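Local coordinates for protein diguanylate cyclase (Marinobacter aquaeolei VT8, PDB 3IGN) that probably condenses two GTP molecules into cyclic di-GMP, the chain here being its GGDEF domain with that product bound, at residues His68-Ile77 with Ile106-Ser117; Ala39-Ile47 with Trp147-Leu155. One frame throughout, in Å; residues are numbered along the deposited sequence.

How the contacts relate
Contact 1 and contact 2 lie on opposite faces of the central sheet of one GGDEF domain, their centres about 16 Å apart. Along the chain, strand 40-47 comes first, then helices 59-74 and 100-115, which form contact 1, and last helix 144-160, which returns to the strand in contact 2. The strand, flanked in the sheet by 90-96 and 130-136, serves both: Leu42, Met44 and Asp46 face helix 144-160, whereas Val43 and Phe45 face the helices of contact 1, with Phe45 CZ 3.4 Å from Thr73 OG1. One strand thus ties the buried core to the helix pair that carries part of the cyclic di-GMP pocket.

Contact 1 of 2, residues His68-Ile77 with Ile106-Ser117; sequences HTADVTRNNI and ICERIREAIEKS. With C2E (9,9'-[(2R,3R,3aS,5S,7aR,9R,10R,10aS,12S,14aR)-3,5,10,12-tetrahydroxy-5,12-dioxidooctahydro-2H,7H-difuro[3,2-d:3',2'-j][1,3,7,9,2,8]tetraoxadiphosphacyclododecine-2,9-diyl]bis(2-amino-1,9-dihydro-6H-purin-6-one)), chain C.
Arg109 is held at its edge by Asn76 while a guanine of cyclic di-GMP lies against one face of its guanidinium group, C2E N3 standing 3.2 Å above the centre of that plane. This is the ligand end of a pair of packed helices, 59-74 and 100-115, on one face of the GGDEF domain's sheet; with Arg78 and Asp81 in the same pocket, it is consistent with the family's RxxD inhibitory site. The segment axes run at 139° to one another. Arginine suits the place because one flat cation can stack on a base and donate in its own plane: Arg109 NH2 gives a short 2.6 Å bond to Asn76 O, and also bonds O6 of a second cyclic di-GMP. The chain leaves with CG anti to the backbone N and bends at chi3 (66°), bringing the edge of the group to Asn76, its plane only 22° from that of the amide. Asn76 is steadied in turn by ND2, bonded at 2.8 Å to Val72 O, while its OD1 takes only a weak bond from Arg109 NE. Between the helices Val72 CG1 sits 3.7 Å from Ala113 CB; at the ligand end Ile77 CG2 meets Ile106 CD1 at 3.5 Å. At the far end His68 NE2 donates to Ser117 OG (2.7 Å) in the ring plane, and that hydroxyl in turn donates a hydrogen bond to Ala113 O at 2.6 Å.

Contact 2 of 2, residues Ala39-Ile47 with Trp147-Leu155; sequences ATSLVMFDI and WMQKADEAL
In the alpha/beta core of the GGDEF domain, helix 144-160 packs on central strand 40-47, the two segment axes 7.5 Å apart at closest and 45° from parallel. Alternate strand residues Leu42, Met44 and Asp46 point at the helix. Trp147 packs over the start of the strand: with CG anti to the backbone N (chi1 177°), its indole reaches back to the strand and lays a face against Leu42, whose CB is 3.6 Å from Trp147 CE2. Leu42 CD2 stands over the five-membered ring, 4.3 Å from its centroid and 5° off the normal, a CH-pi contact, and the same methyl touches Met148 CG. Tryptophan fits because it offers this broad apolar face while its buried NE1 bonds to Ala135 O on neighbouring strand 130-136. Replacing the indole by an alanine here would probably leave Leu42 without the face it packs on, and Ala135 O without its indole donor. At the closest approach the helix presents Ala151, small enough to let the strand come near, yet Ala151 CB is still tight against Met44 CG at 3.2 Å. Met44, a selenomethionine, is bent at chi2 and chi3, so that its SE lies beside Met148 O. Asp46 turns OD2 to a salt bridge with Lys159, further along the helix, while its OD1 meets the methyl Leu155 CD2 at 3.5 Å.

Contact 1 of 2, residues His68-Ile77 with Ile106-Ser117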
loop_
_atom_site.group_PDB
_atom_site.type_symbol
_atom_site.label_atom_id
_atom_site.label_comp_id
_atom_site.label_asym_id
_atom_site.label_seq_id
_atom_site.Cartn_x
_atom_site.Cartn_y
_atom_site.Cartn_z
ATOM N N HIS A 68 -11.528 5.777 -1.555
ATOM C CA HIS A 68 -11.287 6.414 -0.268
ATOM C C HIS A 68 -9.921 6.005 0.268
ATOM O O HIS A 68 -9.198 6.824 0.833
ATOM C CB HIS A 68 -12.363 6.026 0.744
ATOM C CG HIS A 68 -12.199 6.697 2.073
ATOM N ND1 HIS A 68 -12.303 8.062 2.234
ATOM C CD2 HIS A 68 -11.913 6.194 3.298
ATOM C CE1 HIS A 68 -12.086 8.371 3.501
ATOM N NE2 HIS A 68 -11.847 7.255 4.168
ATOM N N THR A 69 -9.582 4.730 0.101
ATOM C CA THR A 69 -8.299 4.216 0.564
ATOM C C THR A 69 -7.165 4.960 -0.140
ATOM O O THR A 69 -6.179 5.358 0.489
ATOM C CB THR A 69 -8.171 2.709 0.273
ATOM O OG1 THR A 69 -9.237 2.007 0.924
ATOM C CG2 THR A 69 -6.838 2.176 0.790
ATOM N N ALA A 70 -7.311 5.145 -1.445
ATOM C CA ALA A 70 -6.306 5.854 -2.225
ATOM C C ALA A 70 -6.229 7.306 -1.767
ATOM O O ALA A 70 -5.146 7.880 -1.676
ATOM C CB ALA A 70 -6.649 5.792 -3.709
ATOM N N ASP A 71 -7.384 7.903 -1.485
ATOM C CA ASP A 71 -7.413 9.286 -1.036
ATOM C C ASP A 71 -6.732 9.430 0.315
ATOM O O ASP A 71 -5.970 10.371 0.532
ATOM C CB ASP A 71 -8.852 9.805 -0.961
ATOM C CG ASP A 71 -9.479 9.968 -2.330
ATOM O OD1 ASP A 71 -8.726 10.137 -3.312
ATOM O OD2 ASP A 71 -10.723 9.938 -2.428
ATOM N N VAL A 72 -7.000 8.499 1.222
ATOM C CA VAL A 72 -6.382 8.539 2.539
ATOM C C VAL A 72 -4.869 8.434 2.370
ATOM O O VAL A 72 -4.107 9.144 3.029
ATOM C CB VAL A 72 -6.870 7.375 3.426
ATOM C CG1 VAL A 72 -6.033 7.302 4.692
ATOM C CG2 VAL A 72 -8.343 7.580 3.787
ATOM N N THR A 73 -4.447 7.552 1.471
ATOM C CA THR A 73 -3.027 7.335 1.213
ATOM C C THR A 73 -2.395 8.591 0.619
ATOM O O THR A 73 -1.403 9.105 1.136
ATOM C CB THR A 73 -2.826 6.168 0.233
ATOM O OG1 THR A 73 -3.434 4.986 0.771
ATOM C CG2 THR A 73 -1.339 5.913 -0.010
ATOM N N ARG A 74 -2.984 9.077 -0.468
ATOM C CA ARG A 74 -2.488 10.264 -1.152
ATOM C C ARG A 74 -2.366 11.462 -0.216
ATOM O O ARG A 74 -1.392 12.212 -0.282
ATOM C CB ARG A 74 -3.409 10.615 -2.327
ATOM C CG ARG A 74 -3.047 11.912 -3.041
ATOM C CD ARG A 74 -4.021 12.241 -4.159
ATOM N NE ARG A 74 -3.986 11.250 -5.229
ATOM C CZ ARG A 74 -4.964 10.389 -5.488
ATOM N NH1 ARG A 74 -6.070 10.393 -4.755
ATOM N NH2 ARG A 74 -4.833 9.524 -6.483
ATOM N N ASN A 75 -3.341 11.631 0.670
ATOM C CA ASN A 75 -3.332 12.759 1.590
ATOM C C ASN A 75 -2.560 12.522 2.881
ATOM O O ASN A 75 -2.489 13.402 3.734
ATOM C CB ASN A 75 -4.769 13.173 1.915
ATOM C CG ASN A 75 -5.537 13.605 0.682
ATOM O OD1 ASN A 75 -5.093 14.480 -0.057
ATOM N ND2 ASN A 75 -6.693 12.995 0.454
ATOM N N ASN A 76 -1.966 11.342 3.019
ATOM C CA ASN A 76 -1.213 11.013 4.223
ATOM C C ASN A 76 0.270 10.729 4.004
ATOM O O ASN A 76 0.999 10.501 4.967
ATOM C CB ASN A 76 -1.853 9.811 4.924
ATOM C CG ASN A 76 -2.877 10.217 5.961
ATOM O OD1 ASN A 76 -2.529 10.529 7.100
ATOM N ND2 ASN A 76 -4.149 10.224 5.571
ATOM N N ILE A 77 0.723 10.733 2.755
ATOM C CA ILE A 77 2.132 10.457 2.486
ATOM C C ILE A 77 2.845 11.672 1.895
ATOM O O ILE A 77 2.212 12.586 1.380
ATOM C CB ILE A 77 2.303 9.267 1.510
ATOM C CG1 ILE A 77 1.788 9.644 0.121
ATOM C CG2 ILE A 77 1.564 8.047 2.042
ATOM C CD1 ILE A 77 1.967 8.550 -0.924
ATOM N N ILE A 106 4.172 6.055 9.405
ATOM C CA ILE A 106 3.287 6.479 8.332
ATOM C C ILE A 106 2.226 5.406 8.103
ATOM O O ILE A 106 1.059 5.723 7.875
ATOM C CB ILE A 106 4.087 6.763 7.011
ATOM C CG1 ILE A 106 3.224 6.490 5.772
ATOM C CG2 ILE A 106 5.354 5.948 6.972
ATOM C CD1 ILE A 106 2.175 7.541 5.484
ATOM N N CYS A 107 2.620 4.137 8.173
ATOM C CA CYS A 107 1.658 3.063 7.976
ATOM C C CYS A 107 0.562 3.091 9.043
ATOM O O CYS A 107 -0.618 2.974 8.726
ATOM C CB CYS A 107 2.376 1.711 7.957
ATOM S SG CYS A 107 3.273 1.405 6.395
ATOM N N GLU A 108 0.953 3.266 10.299
ATOM C CA GLU A 108 -0.016 3.328 11.390
ATOM C C GLU A 108 -0.958 4.514 11.206
ATOM O O GLU A 108 -2.161 4.398 11.437
ATOM C CB GLU A 108 0.709 3.442 12.730
ATOM C CG GLU A 108 -0.199 3.690 13.930
ATOM C CD GLU A 108 -1.165 2.548 14.198
ATOM O OE1 GLU A 108 -1.059 1.492 13.529
ATOM O OE2 GLU A 108 -2.028 2.708 15.088
ATOM N N ARG A 109 -0.408 5.652 10.788
ATOM C CA ARG A 109 -1.219 6.843 10.577
ATOM C C ARG A 109 -2.268 6.544 9.514
ATOM O O ARG A 109 -3.420 6.943 9.643
ATOM C CB ARG A 109 -0.341 8.026 10.146
ATOM C CG ARG A 109 -1.044 9.371 10.237
ATOM C CD ARG A 109 -0.074 10.538 10.069
ATOM N NE ARG A 109 0.510 10.585 8.731
ATOM C CZ ARG A 109 1.803 10.417 8.477
ATOM N NH1 ARG A 109 2.651 10.189 9.467
ATOM N NH2 ARG A 109 2.244 10.469 7.226
ATOM N N ILE A 110 -1.877 5.826 8.465
ATOM C CA ILE A 110 -2.826 5.471 7.419
ATOM C C ILE A 110 -3.825 4.437 7.955
ATOM O O ILE A 110 -5.035 4.558 7.736
ATOM C CB ILE A 110 -2.119 4.891 6.163
ATOM C CG1 ILE A 110 -1.461 6.015 5.356
ATOM C CG2 ILE A 110 -3.132 4.174 5.289
ATOM C CD1 ILE A 110 -0.728 5.535 4.109
ATOM N N ARG A 111 -3.325 3.423 8.660
ATOM C CA ARG A 111 -4.205 2.394 9.220
ATOM C C ARG A 111 -5.289 3.030 10.073
ATOM O O ARG A 111 -6.467 2.717 9.931
ATOM C CB ARG A 111 -3.430 1.414 10.104
ATOM C CG ARG A 111 -4.237 0.175 10.520
ATOM C CD ARG A 111 -3.631 -0.503 11.742
ATOM N NE ARG A 111 -3.621 0.403 12.886
ATOM C CZ ARG A 111 -4.713 0.806 13.527
ATOM N NH1 ARG A 111 -5.907 0.372 13.149
ATOM N NH2 ARG A 111 -4.615 1.671 14.528
ATOM N N GLU A 112 -4.880 3.921 10.968
ATOM C CA GLU A 112 -5.821 4.583 11.862
ATOM C C GLU A 112 -6.806 5.463 11.107
ATOM O O GLU A 112 -7.994 5.492 11.430
ATOM C CB GLU A 112 -5.063 5.417 12.895
ATOM C CG GLU A 112 -5.869 5.715 14.150
ATOM C CD GLU A 112 -5.046 6.421 15.216
ATOM O OE1 GLU A 112 -3.837 6.122 15.324
ATOM O OE2 GLU A 112 -5.609 7.261 15.951
ATOM N N ALA A 113 -6.319 6.180 10.099
ATOM C CA ALA A 113 -7.185 7.054 9.317
ATOM C C ALA A 113 -8.255 6.230 8.612
ATOM O O ALA A 113 -9.395 6.668 8.461
ATOM C CB ALA A 113 -6.364 7.834 8.301
ATOM N N ILE A 114 -7.885 5.029 8.183
ATOM C CA ILE A 114 -8.828 4.154 7.505
ATOM C C ILE A 114 -9.800 3.555 8.520
ATOM O O ILE A 114 -11.000 3.469 8.268
ATOM C CB ILE A 114 -8.094 3.018 6.757
ATOM C CG1 ILE A 114 -7.236 3.624 5.638
ATOM C CG2 ILE A 114 -9.099 1.989 6.244
ATOM C CD1 ILE A 114 -7.335 2.928 4.297
ATOM N N GLU A 115 -9.272 3.158 9.672
ATOM C CA GLU A 115 -10.086 2.563 10.729
ATOM C C GLU A 115 -11.163 3.538 11.215
ATOM O O GLU A 115 -12.290 3.131 11.505
ATOM C CB GLU A 115 -9.189 2.143 11.898
ATOM C CG GLU A 115 -9.875 1.318 12.980
ATOM C CD GLU A 115 -8.932 0.972 14.123
ATOM O OE1 GLU A 115 -8.209 1.877 14.585
ATOM O OE2 GLU A 115 -8.916 -0.195 14.567
ATOM N N LYS A 116 -10.819 4.822 11.286
ATOM C CA LYS A 116 -11.754 5.852 11.737
ATOM C C LYS A 116 -12.667 6.360 10.626
ATOM O O LYS A 116 -13.540 7.199 10.862
ATOM C CB LYS A 116 -10.984 7.020 12.336
ATOM N N SER A 117 -12.478 5.834 9.422
ATOM C CA SER A 117 -13.266 6.252 8.273
ATOM C C SER A 117 -14.654 5.658 8.186
ATOM O O SER A 117 -14.967 4.633 8.785
ATOM C CB SER A 117 -12.538 5.908 6.975
ATOM O OG SER A 117 -11.395 6.718 6.780
HETATM P P1 C2E C . 4.626 16.837 1.776
HETATM O O2P C2E C . 5.937 16.184 2.445
HETATM O O1P C2E C . 4.461 16.374 0.394
HETATM O "O5'" C2E C . 3.304 16.468 2.585
HETATM C "C5'" C2E C . 3.105 15.267 3.222
HETATM C "C4'" C2E C . 1.709 15.201 3.849
HETATM O "O4'" C2E C . 1.667 13.923 4.487
HETATM C "C3'" C2E C . 1.531 16.290 4.932
HETATM O "O3'" C2E C . 0.467 17.236 4.778
HETATM C "C2'" C2E C . 1.484 15.538 6.254
HETATM O "O2'" C2E C . 0.333 15.848 7.042
HETATM C "C1'" C2E C . 1.648 14.058 5.933
HETATM N N9 C2E C . 2.976 13.786 6.509
HETATM C C8 C2E C . 4.172 13.708 5.835
HETATM N N7 C2E C . 5.144 13.483 6.637
HETATM C C5 C2E C . 4.663 13.396 7.884
HETATM C C6 C2E C . 5.255 13.169 9.149
HETATM O O6 C2E C . 6.455 13.011 9.246
HETATM N N1 C2E C . 4.448 13.144 10.256
HETATM C C2 C2E C . 3.086 13.332 10.145
HETATM N N2 C2E C . 2.307 13.298 11.274
HETATM N N3 C2E C . 2.516 13.549 8.961
HETATM C C4 C2E C . 3.262 13.583 7.825
HETATM P P11 C2E C . 0.946 18.675 5.307
HETATM O O21 C2E C . 1.448 18.639 6.835
HETATM O O11 C2E C . -0.152 19.666 5.179
HETATM O O5A C2E C . 2.145 19.050 4.354
HETATM C C5A C2E C . 2.939 20.140 4.563
HETATM C C4A C2E C . 3.982 20.255 3.473
HETATM O O4A C2E C . 4.858 21.291 3.905
HETATM C C3A C2E C . 4.781 18.957 3.230
HETATM O O3A C2E C . 4.728 18.450 1.898
HETATM C C2A C2E C . 6.177 19.284 3.679
HETATM O O2A C2E C . 7.108 19.091 2.617
HETATM C C1A C2E C . 6.171 20.717 4.192
HETATM N N91 C2E C . 6.373 20.467 5.647
HETATM C C81 C2E C . 5.452 20.593 6.664
HETATM N N71 C2E C . 5.981 20.273 7.803
HETATM C C51 C2E C . 7.262 19.920 7.616
HETATM C C61 C2E C . 8.306 19.491 8.473
HETATM O O61 C2E C . 8.109 19.369 9.671
HETATM N N11 C2E C . 9.533 19.211 7.928
HETATM C C21 C2E C . 9.747 19.344 6.574
HETATM N N21 C2E C . 10.982 19.065 6.059
HETATM N N31 C2E C . 8.776 19.747 5.762
HETATM C C41 C2E C . 7.543 20.048 6.236
#

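Contact 2 of 2, residues Ala39-Ile47 with Trp147-Leu155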
loop_
_atom_site.group_PDB
_atom_site.type_symbol
_atom_site.label_atom_id
_atom_site.label_comp_id
_atom_site.label_asym_id
_atom_site.label_seq_id
_atom_site.Cartn_x
_atom_site.Cartn_y
_atom_site.Cartn_z
ATOM N N ALA A 39 18.672 4.141 3.544
ATOM C CA ALA A 39 17.563 3.438 4.164
ATOM C C ALA A 39 16.386 3.652 3.217
ATOM O O ALA A 39 16.153 4.759 2.736
ATOM C CB ALA A 39 17.252 4.033 5.527
ATOM N N THR A 40 15.666 2.585 2.914
ATOM C CA THR A 40 14.520 2.703 2.033
ATOM C C THR A 40 13.625 1.516 2.342
ATOM O O THR A 40 14.104 0.411 2.578
ATOM C CB THR A 40 14.935 2.722 0.539
ATOM O OG1 THR A 40 13.788 3.028 -0.266
ATOM C CG2 THR A 40 15.514 1.394 0.118
ATOM N N SER A 41 12.327 1.760 2.365
ATOM C CA SER A 41 11.375 0.714 2.694
ATOM C C SER A 41 10.245 0.660 1.686
ATOM O O SER A 41 9.972 1.630 0.979
ATOM C CB SER A 41 10.795 0.968 4.085
ATOM O OG SER A 41 11.812 0.965 5.079
ATOM N N LEU A 42 9.586 -0.489 1.651
ATOM C CA LEU A 42 8.470 -0.728 0.765
ATOM C C LEU A 42 7.273 -1.172 1.597
ATOM O O LEU A 42 7.421 -1.931 2.558
ATOM C CB LEU A 42 8.839 -1.838 -0.208
ATOM C CG LEU A 42 7.922 -2.061 -1.405
ATOM C CD1 LEU A 42 8.090 -0.897 -2.370
ATOM C CD2 LEU A 42 8.282 -3.376 -2.083
ATOM N N VAL A 43 6.091 -0.697 1.221
ATOM C CA VAL A 43 4.861 -1.068 1.902
ATOM C C VAL A 43 3.937 -1.715 0.878
ATOM O O VAL A 43 3.903 -1.312 -0.280
ATOM C CB VAL A 43 4.137 0.163 2.489
ATOM C CG1 VAL A 43 2.853 -0.277 3.209
ATOM C CG2 VAL A 43 5.058 0.906 3.439
HETATM N N MSE A 44 3.221 -2.747 1.303
HETATM C CA MSE A 44 2.263 -3.427 0.441
HETATM C C MSE A 44 1.073 -3.610 1.361
HETATM O O MSE A 44 1.217 -4.169 2.445
HETATM C CB MSE A 44 2.771 -4.808 0.009
HETATM C CG MSE A 44 4.169 -4.825 -0.568
HETATM SE SE MSE A 44 4.192 -5.521 -2.368
HETATM C CE MSE A 44 3.348 -4.017 -3.176
ATOM N N PHE A 45 -0.090 -3.099 0.974
ATOM C CA PHE A 45 -1.254 -3.266 1.827
ATOM C C PHE A 45 -2.519 -3.569 1.045
ATOM O O PHE A 45 -2.634 -3.232 -0.136
ATOM C CB PHE A 45 -1.427 -2.059 2.772
ATOM C CG PHE A 45 -1.782 -0.754 2.096
ATOM C CD1 PHE A 45 -3.108 -0.324 2.050
ATOM C CD2 PHE A 45 -0.791 0.085 1.591
ATOM C CE1 PHE A 45 -3.445 0.924 1.519
ATOM C CE2 PHE A 45 -1.113 1.334 1.057
ATOM C CZ PHE A 45 -2.443 1.756 1.023
ATOM N N ASP A 46 -3.440 -4.249 1.721
ATOM C CA ASP A 46 -4.713 -4.674 1.148
ATOM C C ASP A 46 -5.866 -4.228 2.028
ATOM O O ASP A 46 -5.714 -4.054 3.237
ATOM C CB ASP A 46 -4.781 -6.203 1.073
ATOM C CG ASP A 46 -3.915 -6.785 -0.014
ATOM O OD1 ASP A 46 -3.109 -6.037 -0.605
ATOM O OD2 ASP A 46 -4.038 -8.003 -0.273
ATOM N N ILE A 47 -7.028 -4.068 1.411
ATOM C CA ILE A 47 -8.227 -3.699 2.142
ATOM C C ILE A 47 -8.728 -5.015 2.732
ATOM O O ILE A 47 -8.839 -6.005 2.020
ATOM C CB ILE A 47 -9.286 -3.130 1.190
ATOM C CG1 ILE A 47 -8.815 -1.771 0.657
ATOM C CG2 ILE A 47 -10.627 -3.021 1.902
ATOM C CD1 ILE A 47 -9.353 -1.436 -0.722
ATOM N N TRP A 147 12.442 -8.023 -3.187
ATOM C CA TRP A 147 12.197 -7.010 -2.166
ATOM C C TRP A 147 10.675 -6.927 -1.984
ATOM O O TRP A 147 10.161 -6.911 -0.863
ATOM C CB TRP A 147 12.765 -5.658 -2.638
ATOM C CG TRP A 147 12.528 -4.495 -1.712
ATOM C CD1 TRP A 147 12.282 -4.542 -0.367
ATOM C CD2 TRP A 147 12.582 -3.107 -2.060
ATOM N NE1 TRP A 147 12.180 -3.269 0.145
ATOM C CE2 TRP A 147 12.363 -2.369 -0.872
ATOM C CE3 TRP A 147 12.793 -2.412 -3.262
ATOM C CZ2 TRP A 147 12.351 -0.965 -0.846
ATOM C CZ3 TRP A 147 12.779 -1.003 -3.234
ATOM C CH2 TRP A 147 12.560 -0.306 -2.035
HETATM N N MSE A 148 9.958 -6.881 -3.099
HETATM C CA MSE A 148 8.506 -6.820 -3.049
HETATM C C MSE A 148 7.959 -8.069 -2.355
HETATM O O MSE A 148 6.959 -8.006 -1.631
HETATM C CB MSE A 148 7.941 -6.713 -4.466
HETATM C CG MSE A 148 8.204 -5.373 -5.121
HETATM SE SE MSE A 148 7.318 -5.236 -6.840
HETATM C CE MSE A 148 5.544 -5.730 -6.270
ATOM N N GLN A 149 8.617 -9.197 -2.595
ATOM C CA GLN A 149 8.208 -10.459 -2.000
ATOM C C GLN A 149 8.254 -10.392 -0.483
ATOM O O GLN A 149 7.359 -10.891 0.186
ATOM C CB GLN A 149 9.098 -11.601 -2.499
ATOM C CG GLN A 149 8.747 -12.954 -1.899
ATOM C CD GLN A 149 9.366 -14.109 -2.663
ATOM O OE1 GLN A 149 9.892 -13.928 -3.764
ATOM N NE2 GLN A 149 9.295 -15.307 -2.091
ATOM N N LYS A 150 9.297 -9.774 0.064
ATOM C CA LYS A 150 9.424 -9.656 1.514
ATOM C C LYS A 150 8.306 -8.817 2.117
ATOM O O LYS A 150 7.791 -9.136 3.192
ATOM C CB LYS A 150 10.783 -9.056 1.892
ATOM C CG LYS A 150 11.953 -9.981 1.627
ATOM C CD LYS A 150 11.807 -11.311 2.368
ATOM C CE LYS A 150 12.343 -11.255 3.789
ATOM N NZ LYS A 150 12.236 -12.589 4.446
ATOM N N ALA A 151 7.928 -7.743 1.430
ATOM C CA ALA A 151 6.858 -6.884 1.916
ATOM C C ALA A 151 5.526 -7.623 1.835
ATOM O O ALA A 151 4.669 -7.487 2.712
ATOM C CB ALA A 151 6.799 -5.592 1.090
ATOM N N ASP A 152 5.358 -8.391 0.769
ATOM C CA ASP A 152 4.140 -9.164 0.564
ATOM C C ASP A 152 4.009 -10.239 1.641
ATOM O O ASP A 152 2.904 -10.548 2.089
ATOM C CB ASP A 152 4.159 -9.817 -0.813
ATOM C CG ASP A 152 2.868 -10.542 -1.127
ATOM O OD1 ASP A 152 1.812 -9.877 -1.129
ATOM O OD2 ASP A 152 2.909 -11.767 -1.361
ATOM N N GLU A 153 5.139 -10.806 2.057
ATOM C CA GLU A 153 5.148 -11.836 3.097
ATOM C C GLU A 153 4.725 -11.236 4.434
ATOM O O GLU A 153 4.011 -11.865 5.218
ATOM C CB GLU A 153 6.549 -12.454 3.212
ATOM C CG GLU A 153 6.924 -13.310 2.011
ATOM C CD GLU A 153 8.363 -13.804 2.046
ATOM O OE1 GLU A 153 9.126 -13.396 2.949
ATOM O OE2 GLU A 153 8.733 -14.602 1.157
ATOM N N ALA A 154 5.179 -10.014 4.697
ATOM C CA ALA A 154 4.836 -9.313 5.923
ATOM C C ALA A 154 3.340 -9.006 5.911
ATOM O O ALA A 154 2.673 -9.071 6.946
ATOM C CB ALA A 154 5.640 -8.020 6.022
ATOM N N LEU A 155 2.821 -8.673 4.734
ATOM C CA LEU A 155 1.404 -8.366 4.577
ATOM C C LEU A 155 0.574 -9.603 4.896
ATOM O O LEU A 155 -0.437 -9.523 5.589
ATOM C CB LEU A 155 1.115 -7.907 3.144
ATOM C CG LEU A 155 -0.355 -7.799 2.722
ATOM C CD1 LEU A 155 -1.114 -6.912 3.681
ATOM C CD2 LEU A 155 -0.427 -7.252 1.307
#